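Local coordinates for protein citrate synthase (Metallosphaera sedula, PDB 6ABX) that probably catalyses the condensation of oxaloacetate with acetyl-CoA to give citrate and CoA, feeding carbon into the tricarboxylic acid cycle, at residues 63-75 with 111-125. Numbering follows the deposited sequence.
Sequences DFKSRLAEERSIS and DLIGKAIKMTAKIPT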
ATOM      1  N   ASP A  63     -15.066  16.995 -23.476  1.00 16.36           N
ATOM      2  CA  ASP A  63     -15.874  16.407 -22.419  1.00 17.85           C
ATOM      3  C   ASP A  63     -14.993  15.976 -21.233  1.00 17.88           C
ATOM      4  O   ASP A  63     -15.355  16.131 -20.096  1.00 17.95           O
ATOM      5  CB  ASP A  63     -16.687  15.201 -22.912  1.00 20.60           C
ATOM      6  CG  ASP A  63     -17.811  15.617 -23.840  1.00 22.44           C
ATOM      7  OD1 ASP A  63     -17.999  16.840 -24.008  1.00 22.38           O
ATOM      8  OD2 ASP A  63     -18.473  14.714 -24.373  1.00 24.72           O
ATOM      9  N   PHE A  64     -13.850  15.342 -21.530  1.00 15.66           N
ATOM     10  CA  PHE A  64     -12.966  14.739 -20.537  1.00 15.25           C
ATOM     11  C   PHE A  64     -12.291  15.837 -19.725  1.00 14.22           C
ATOM     12  O   PHE A  64     -12.188  15.685 -18.469  1.00 14.89           O
ATOM     13  CB  PHE A  64     -11.910  13.887 -21.236  1.00 14.30           C
ATOM     14  CG  PHE A  64     -10.914  13.217 -20.332  1.00 13.65           C
ATOM     15  CD1 PHE A  64     -11.292  12.198 -19.450  1.00 16.34           C
ATOM     16  CD2 PHE A  64      -9.601  13.621 -20.359  1.00 13.89           C
ATOM     17  CE1 PHE A  64     -10.340  11.557 -18.671  1.00 15.77           C
ATOM     18  CE2 PHE A  64      -8.661  13.009 -19.550  1.00 14.47           C
ATOM     19  CZ  PHE A  64      -9.032  11.972 -18.717  1.00 16.43           C
ATOM     20  N   LYS A  65     -11.864  16.904 -20.407  1.00 15.64           N
ATOM     21  CA  LYS A  65     -11.242  18.099 -19.713  1.00 15.73           C
ATOM     22  C   LYS A  65     -12.242  18.673 -18.705  1.00 16.77           C
ATOM     23  O   LYS A  65     -11.909  18.955 -17.581  1.00 16.26           O
ATOM     24  CB  LYS A  65     -10.847  19.200 -20.700  1.00 17.30           C
ATOM     25  CG  LYS A  65      -9.565  18.916 -21.456  1.00 20.51           C
ATOM     26  CD  LYS A  65      -9.434  19.822 -22.670  1.00 23.86           C
ATOM     27  CE  LYS A  65      -9.263  21.286 -22.359  1.00 28.91           C
ATOM     28  NZ  LYS A  65      -9.280  22.061 -23.623  1.00 32.29           N
ATOM     29  N   SER A  66     -13.516  18.735 -19.104  1.00 15.97           N
ATOM     30  CA  SER A  66     -14.595  19.218 -18.225  1.00 16.03           C
ATOM     31  C   SER A  66     -14.810  18.303 -17.033  1.00 15.22           C
ATOM     32  O   SER A  66     -14.968  18.766 -15.937  1.00 16.60           O
ATOM     33  CB  SER A  66     -15.884  19.410 -18.977  1.00 18.20           C
ATOM     34  OG  SER A  66     -15.735  20.483 -19.865  1.00 24.28           O
ATOM     35  N   ARG A  67     -14.791  16.998 -17.264  1.00 14.30           N
ATOM     36  CA  ARG A  67     -14.998  16.061 -16.249  1.00 15.99           C
ATOM     37  C   ARG A  67     -13.924  16.163 -15.181  1.00 16.36           C
ATOM     38  O   ARG A  67     -14.259  16.141 -13.999  1.00 17.96           O
ATOM     39  CB  ARG A  67     -15.047  14.652 -16.807  1.00 18.90           C
ATOM     40  CG  ARG A  67     -15.383  13.634 -15.735  1.00 22.39           C
ATOM     41  CD  ARG A  67     -15.524  12.246 -16.279  1.00 27.70           C
ATOM     42  NE  ARG A  67     -15.938  11.354 -15.200  1.00 29.16           N
ATOM     43  CZ  ARG A  67     -16.037  10.044 -15.326  1.00 32.52           C
ATOM     44  NH1 ARG A  67     -15.732   9.471 -16.485  1.00 30.17           N
ATOM     45  NH2 ARG A  67     -16.444   9.333 -14.284  1.00 29.38           N
ATOM     46  N   LEU A  68     -12.648  16.203 -15.593  1.00 13.46           N
ATOM     47  CA  LEU A  68     -11.564  16.392 -14.613  1.00 14.00           C
ATOM     48  C   LEU A  68     -11.733  17.715 -13.850  1.00 13.92           C
ATOM     49  O   LEU A  68     -11.672  17.727 -12.578  1.00 14.63           O
ATOM     50  CB  LEU A  68     -10.197  16.356 -15.315  1.00 14.53           C
ATOM     51  CG  LEU A  68      -9.556  14.991 -15.535  1.00 15.17           C
ATOM     52  CD1 LEU A  68      -8.429  15.097 -16.558  1.00 16.40           C
ATOM     53  CD2 LEU A  68      -9.042  14.438 -14.229  1.00 16.61           C
ATOM     54  N   ALA A  69     -11.946  18.805 -14.571  1.00 13.85           N
ATOM     55  CA  ALA A  69     -11.943  20.149 -13.999  1.00 14.90           C
ATOM     56  C   ALA A  69     -13.031  20.263 -12.916  1.00 15.99           C
ATOM     57  O   ALA A  69     -12.869  20.942 -11.896  1.00 15.40           O
ATOM     58  CB  ALA A  69     -12.122  21.170 -15.082  1.00 15.50           C
ATOM     59  N   GLU A  70     -14.180  19.599 -13.160  1.00 13.37           N
ATOM     60  CA  GLU A  70     -15.300  19.651 -12.242  1.00 15.14           C
ATOM     61  C   GLU A  70     -15.176  18.650 -11.064  1.00 15.83           C
ATOM     62  O   GLU A  70     -16.088  18.614 -10.221  1.00 16.46           O
ATOM     63  CB  GLU A  70     -16.602  19.420 -13.015  1.00 16.38           C
ATOM     64  CG  GLU A  70     -16.923  20.503 -13.997  1.00 16.65           C
ATOM     65  CD  GLU A  70     -17.224  21.892 -13.466  1.00 18.69           C
ATOM     66  OE1 GLU A  70     -17.161  22.840 -14.270  1.00 20.07           O
ATOM     67  OE2 GLU A  70     -17.583  22.026 -12.252  1.00 18.87           O
ATOM     68  N   GLU A  71     -14.030  17.951 -10.879  1.00 13.99           N
ATOM     69  CA  GLU A  71     -13.864  16.975  -9.826  1.00 13.68           C
ATOM     70  C   GLU A  71     -12.703  17.348  -8.875  1.00 12.26           C
ATOM     71  O   GLU A  71     -12.277  16.543  -8.058  1.00 14.60           O
ATOM     72  CB  GLU A  71     -13.628  15.594 -10.410  1.00 18.04           C
ATOM     73  CG  GLU A  71     -14.834  15.123 -11.185  1.00 24.20           C
ATOM     74  CD  GLU A  71     -15.847  14.329 -10.407  1.00 32.65           C
ATOM     75  OE1 GLU A  71     -16.737  13.811 -11.096  1.00 36.38           O
ATOM     76  OE2 GLU A  71     -15.717  14.201  -9.124  1.00 31.96           O
ATOM     77  N   ARG A  72     -12.283  18.605  -8.936  1.00 11.63           N
ATOM     78  CA  ARG A  72     -11.056  19.096  -8.241  1.00 11.68           C
ATOM     79  C   ARG A  72     -11.235  19.473  -6.763  1.00 11.99           C
ATOM     80  O   ARG A  72     -10.190  19.622  -6.080  1.00 12.07           O
ATOM     81  CB  ARG A  72     -10.472  20.293  -8.968  1.00 11.69           C
ATOM     82  CG  ARG A  72      -9.850  19.963 -10.308  1.00 11.82           C
ATOM     83  CD  ARG A  72      -9.475  21.248 -11.008  1.00 12.24           C
ATOM     84  NE  ARG A  72      -8.915  21.023 -12.309  1.00 11.69           N
ATOM     85  CZ  ARG A  72      -8.922  21.888 -13.304  1.00 11.83           C
ATOM     86  NH1 ARG A  72      -9.294  23.151 -13.086  1.00 10.86           N
ATOM     87  NH2 ARG A  72      -8.494  21.498 -14.496  1.00 12.09           N
ATOM     88  N   SER A  73     -12.473  19.672  -6.281  1.00 12.98           N
ATOM     89  CA  SER A  73     -12.727  20.160  -4.911  1.00 13.47           C
ATOM     90  C   SER A  73     -12.460  19.057  -3.908  1.00 14.03           C
ATOM     91  O   SER A  73     -12.755  17.887  -4.219  1.00 15.82           O
ATOM     92  CB  SER A  73     -14.170  20.619  -4.696  1.00 15.42           C
ATOM     93  OG  SER A  73     -14.392  21.742  -5.466  1.00 22.97           O
ATOM     94  N   ILE A  74     -11.976  19.452  -2.736  1.00 13.49           N
ATOM     95  CA  ILE A  74     -11.770  18.506  -1.656  1.00 14.45           C
ATOM     96  C   ILE A  74     -12.761  18.779  -0.520  1.00 14.76           C
ATOM     97  O   ILE A  74     -13.190  19.930  -0.291  1.00 13.78           O
ATOM     98  CB  ILE A  74     -10.308  18.526  -1.191  1.00 15.02           C
ATOM     99  CG1 ILE A  74      -9.857  19.929  -0.779  1.00 14.07           C
ATOM    100  CG2 ILE A  74      -9.404  17.938  -2.263  1.00 15.55           C
ATOM    101  CD1 ILE A  74      -8.436  19.988  -0.202  1.00 15.84           C
ATOM    102  N   SER A  75     -13.012  17.732   0.250  1.00 15.14           N
ATOM    103  CA  SER A  75     -13.959  17.812   1.368  1.00 15.85           C
ATOM    104  C   SER A  75     -13.436  18.721   2.461  1.00 17.90           C
ATOM    105  O   SER A  75     -12.239  18.971   2.593  1.00 15.65           O
ATOM    106  CB  SER A  75     -14.284  16.452   1.913  1.00 15.88           C
ATOM    107  OG  SER A  75     -13.153  15.846   2.540  1.00 15.87           O
ATOM    108  N   ASP A 111     -16.677   1.598 -10.794  1.00 25.74           N
ATOM    109  CA  ASP A 111     -16.214   2.778 -11.513  1.00 23.04           C
ATOM    110  C   ASP A 111     -14.754   3.116 -11.164  1.00 19.72           C
ATOM    111  O   ASP A 111     -14.454   4.270 -10.693  1.00 17.35           O
ATOM    112  CB  ASP A 111     -17.088   3.984 -11.191  1.00 24.35           C
ATOM    113  CG  ASP A 111     -16.847   5.124 -12.167  1.00 27.90           C
ATOM    114  OD1 ASP A 111     -16.138   4.889 -13.260  1.00 24.54           O
ATOM    115  OD2 ASP A 111     -17.317   6.240 -11.832  1.00 31.80           O
ATOM    116  N   LEU A 112     -13.863   2.193 -11.507  1.00 18.16           N
ATOM    117  CA  LEU A 112     -12.395   2.369 -11.252  1.00 17.37           C
ATOM    118  C   LEU A 112     -11.949   3.691 -11.898  1.00 15.88           C
ATOM    119  O   LEU A 112     -11.286   4.545 -11.245  1.00 14.14           O
ATOM    120  CB  LEU A 112     -11.660   1.160 -11.829  1.00 18.15           C
ATOM    121  CG  LEU A 112     -10.165   1.047 -11.532  1.00 16.06           C
ATOM    122  CD1 LEU A 112      -9.695  -0.365 -11.753  1.00 17.41           C
ATOM    123  CD2 LEU A 112      -9.330   2.022 -12.338  1.00 14.97           C
ATOM    124  N   ILE A 113     -12.283   3.866 -13.183  1.00 15.86           N
ATOM    125  CA  ILE A 113     -11.674   5.021 -13.897  1.00 15.21           C
ATOM    126  C   ILE A 113     -12.269   6.314 -13.338  1.00 15.65           C
ATOM    127  O   ILE A 113     -11.556   7.322 -13.230  1.00 14.86           O
ATOM    128  CB  ILE A 113     -11.734   4.917 -15.439  1.00 17.58           C
ATOM    129  CG1 ILE A 113     -10.867   3.751 -15.923  1.00 20.58           C
ATOM    130  CG2 ILE A 113     -11.250   6.219 -16.081  1.00 18.62           C
ATOM    131  CD1 ILE A 113     -11.021   3.426 -17.413  1.00 24.27           C
ATOM    132  N   GLY A 114     -13.562   6.306 -12.966  1.00 14.59           N
ATOM    133  CA  GLY A 114     -14.147   7.528 -12.354  1.00 15.16           C
ATOM    134  C   GLY A 114     -13.444   7.904 -11.047  1.00 13.40           C
ATOM    135  O   GLY A 114     -13.249   9.084 -10.771  1.00 14.66           O
ATOM    136  N   LYS A 115     -13.084   6.903 -10.244  1.00 12.40           N
ATOM    137  CA  LYS A 115     -12.353   7.150  -8.979  1.00 13.87           C
ATOM    138  C   LYS A 115     -10.926   7.596  -9.266  1.00 12.98           C
ATOM    139  O   LYS A 115     -10.420   8.485  -8.575  1.00 12.19           O
ATOM    140  CB  LYS A 115     -12.446   5.923  -8.070  1.00 14.77           C
ATOM    141  CG  LYS A 115     -13.845   5.702  -7.519  1.00 15.95           C
ATOM    142  CD  LYS A 115     -14.062   4.329  -6.917  1.00 18.01           C
ATOM    143  CE  LYS A 115     -15.433   4.221  -6.289  1.00 18.78           C
ATOM    144  NZ  LYS A 115     -15.732   2.837  -5.893  1.00 23.90           N
ATOM    145  N   ALA A 116     -10.318   7.053 -10.327  1.00 12.53           N
ATOM    146  CA  ALA A 116      -8.969   7.469 -10.778  1.00 12.69           C
ATOM    147  C   ALA A 116      -8.996   8.953 -11.178  1.00 12.71           C
ATOM    148  O   ALA A 116      -8.117   9.723 -10.849  1.00 10.92           O
ATOM    149  CB  ALA A 116      -8.520   6.576 -11.909  1.00 12.72           C
ATOM    150  N   ILE A 117     -10.051   9.338 -11.871  1.00 12.45           N
ATOM    151  CA  ILE A 117     -10.246  10.743 -12.310  1.00 13.52           C
ATOM    152  C   ILE A 117     -10.398  11.659 -11.091  1.00 12.07           C
ATOM    153  O   ILE A 117      -9.706  12.701 -11.037  1.00 12.17           O
ATOM    154  CB  ILE A 117     -11.452  10.874 -13.265  1.00 14.20           C
ATOM    155  CG1 ILE A 117     -11.125  10.264 -14.629  1.00 15.74           C
ATOM    156  CG2 ILE A 117     -11.907  12.328 -13.375  1.00 13.32           C
ATOM    157  CD1 ILE A 117     -12.374  10.034 -15.472  1.00 17.97           C
ATOM    158  N   LYS A 118     -11.159  11.230 -10.070  1.00 12.06           N
ATOM    159  CA  LYS A 118     -11.290  12.015  -8.874  1.00 12.87           C
ATOM    160  C   LYS A 118      -9.933  12.231  -8.191  1.00 11.97           C
ATOM    161  O   LYS A 118      -9.582  13.346  -7.773  1.00 12.55           O
ATOM    162  CB  LYS A 118     -12.301  11.390  -7.920  1.00 15.30           C
ATOM    163  CG  LYS A 118     -13.745  11.600  -8.362  1.00 18.44           C
ATOM    164  CD  LYS A 118     -14.726  10.930  -7.459  1.00 20.62           C
ATOM    165  CE  LYS A 118     -16.125  11.423  -7.777  1.00 26.43           C
ATOM    166  NZ  LYS A 118     -17.137  10.697  -6.986  1.00 33.98           N
ATOM    167  N   MET A 119      -9.176  11.162  -8.016  1.00 12.26           N
ATOM    168  CA  MET A 119      -7.870  11.277  -7.352  1.00 11.56           C
ATOM    169  C   MET A 119      -6.939  12.201  -8.158  1.00 12.02           C
ATOM    170  O   MET A 119      -6.215  13.062  -7.604  1.00 11.60           O
ATOM    171  CB  MET A 119      -7.219   9.903  -7.158  1.00 13.18           C
ATOM    172  CG  MET A 119      -7.876   9.077  -6.067  1.00 12.82           C
ATOM    173  SD  MET A 119      -7.056   7.489  -5.846  1.00 12.87           S
ATOM    174  CE  MET A 119      -8.097   6.421  -6.834  1.00 14.58           C
ATOM    175  N   THR A 120      -6.930  12.055  -9.481  1.00 11.04           N
ATOM    176  CA  THR A 120      -6.067  12.804 -10.338  1.00 10.17           C
ATOM    177  C   THR A 120      -6.433  14.300 -10.292  1.00 11.22           C
ATOM    178  O   THR A 120      -5.571  15.158 -10.223  1.00 11.89           O
ATOM    179  CB  THR A 120      -6.133  12.282 -11.781  1.00 11.32           C
ATOM    180  OG1 THR A 120      -5.754  10.894 -11.802  1.00 12.21           O
ATOM    181  CG2 THR A 120      -5.272  13.077 -12.728  1.00 10.55           C
ATOM    182  N   ALA A 121      -7.721  14.608 -10.229  1.00 10.40           N
ATOM    183  CA  ALA A 121      -8.195  15.966 -10.110  1.00 10.88           C
ATOM    184  C   ALA A 121      -7.849  16.574  -8.757  1.00 10.67           C
ATOM    185  O   ALA A 121      -7.535  17.781  -8.673  1.00 13.12           O
ATOM    186  CB  ALA A 121      -9.701  16.062 -10.352  1.00 10.74           C
ATOM    187  N   LYS A 122      -7.969  15.810  -7.690  1.00 11.02           N
ATOM    188  CA  LYS A 122      -7.915  16.373  -6.356  1.00 11.67           C
ATOM    189  C   LYS A 122      -6.518  16.425  -5.769  1.00 11.38           C
ATOM    190  O   LYS A 122      -6.281  17.301  -4.947  1.00 11.44           O
ATOM    191  CB  LYS A 122      -8.766  15.575  -5.383  1.00 12.54           C
ATOM    192  CG  LYS A 122     -10.266  15.590  -5.700  1.00 12.72           C
ATOM    193  CD  LYS A 122     -11.068  14.603  -4.908  1.00 13.61           C
ATOM    194  CE  LYS A 122     -12.558  14.790  -5.183  1.00 14.14           C
ATOM    195  NZ  LYS A 122     -13.409  13.981  -4.292  1.00 17.02           N
ATOM    196  N   ILE A 123      -5.596  15.555  -6.202  1.00 11.19           N
ATOM    197  CA  ILE A 123      -4.284  15.575  -5.586  1.00 10.39           C
ATOM    198  C   ILE A 123      -3.643  16.959  -5.685  1.00 10.75           C
ATOM    199  O   ILE A 123      -3.033  17.415  -4.702  1.00  9.94           O
ATOM    200  CB  ILE A 123      -3.420  14.401  -6.081  1.00 10.88           C
ATOM    201  CG1 ILE A 123      -3.952  13.131  -5.406  1.00 11.08           C
ATOM    202  CG2 ILE A 123      -1.967  14.672  -5.779  1.00 11.24           C
ATOM    203  CD1 ILE A 123      -3.523  11.816  -6.018  1.00 11.49           C
ATOM    204  N   PRO A 124      -3.640  17.638  -6.847  1.00 10.71           N
ATOM    205  CA  PRO A 124      -3.057  18.984  -6.918  1.00 10.76           C
ATOM    206  C   PRO A 124      -3.695  19.959  -5.939  1.00 10.56           C
ATOM    207  O   PRO A 124      -2.989  20.860  -5.422  1.00 11.31           O
ATOM    208  CB  PRO A 124      -3.244  19.460  -8.367  1.00 11.01           C
ATOM    209  CG  PRO A 124      -3.360  18.113  -9.127  1.00 11.74           C
ATOM    210  CD  PRO A 124      -4.056  17.169  -8.180  1.00 11.31           C
ATOM    211  N   THR A 125      -4.982  19.810  -5.670  1.00 11.07           N
ATOM    212  CA  THR A 125      -5.637  20.692  -4.724  1.00 11.41           C
ATOM    213  C   THR A 125      -5.023  20.529  -3.328  1.00 10.86           C
ATOM    214  O   THR A 125      -4.749  21.473  -2.626  1.00 11.61           O
ATOM    215  CB  THR A 125      -7.139  20.435  -4.698  1.00 11.75           C
ATOM    216  OG1 THR A 125      -7.577  20.416  -6.066  1.00 12.16           O
ATOM    217  CG2 THR A 125      -7.895  21.439  -3.849  1.00 13.38           C
TER
HETATM  218  O   HOH W   1     -15.259  10.841 -11.707  1.00 21.77           O
HETATM  219  O   HOH W   2     -16.742   6.497 -15.262  1.00 38.48           O
HETATM  220  O   HOH W   3     -12.478  14.915  -1.429  1.00  6.76           O
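Thr125 OG1 donates to the backbone O of Arg72 over 2.7 Å, tilted only 18° from the carbonyl plane. This is the one direct hydrogen bond between the two segments, and it holds the loop leaving helix 58-69 against the kinked part of helix 112-134. The Thr125 methyl CG2 lies anti to the backbone N, where it meets Ile74 CG1 and CD1 as the two side chains run alongside one another in opposite senses. The extended Lys122 chain runs along the same loop: CG lies 3.2 Å from Glu71 O, CE is equally near Ser73 O, and NZ reaches a water that weakly bridges to Ser75 N. With the Lys122 chain cut back to an alanine, the carbonyls of Glu71 and Ser73 would probably lose the methylenes packed against them, and the water at Ser75 N its partner on the helix. Next to Lys122, Ala121 CB packs against the end of helix 58-69 and the type I turn that follows, 3.4 Å from Leu68 O and about as near Glu71 O. Ile117 fills the angle between the helices: CG2 packs 3.7 Å from Leu68 CD2, while CD1 sits over one face of the Arg67 guanidinium, toward its rim. Arg67 reaches this far because its chain is extended, with CG anti to the backbone N (chi1 -175°). Its NH2 stops 4.0 Å from Asp111 OD2, too far for a salt bridge, and a water joins NH2 to Asp111 OD1; that carboxylate oxygen also N-caps helix 112-134 through Gly114 N. The short helical segments cross at -62°, their axes 9.6 Å apart at closest approach. Trp51 of helix 43-52 touches Phe64, Ile117 and Thr120, Arg72 NH1 hydrogen-bonds Leu146 O, and helix 324-343 packs on Ala116, Thr120 and Ile123, placing the contact within the mainly helical citrate synthase fold.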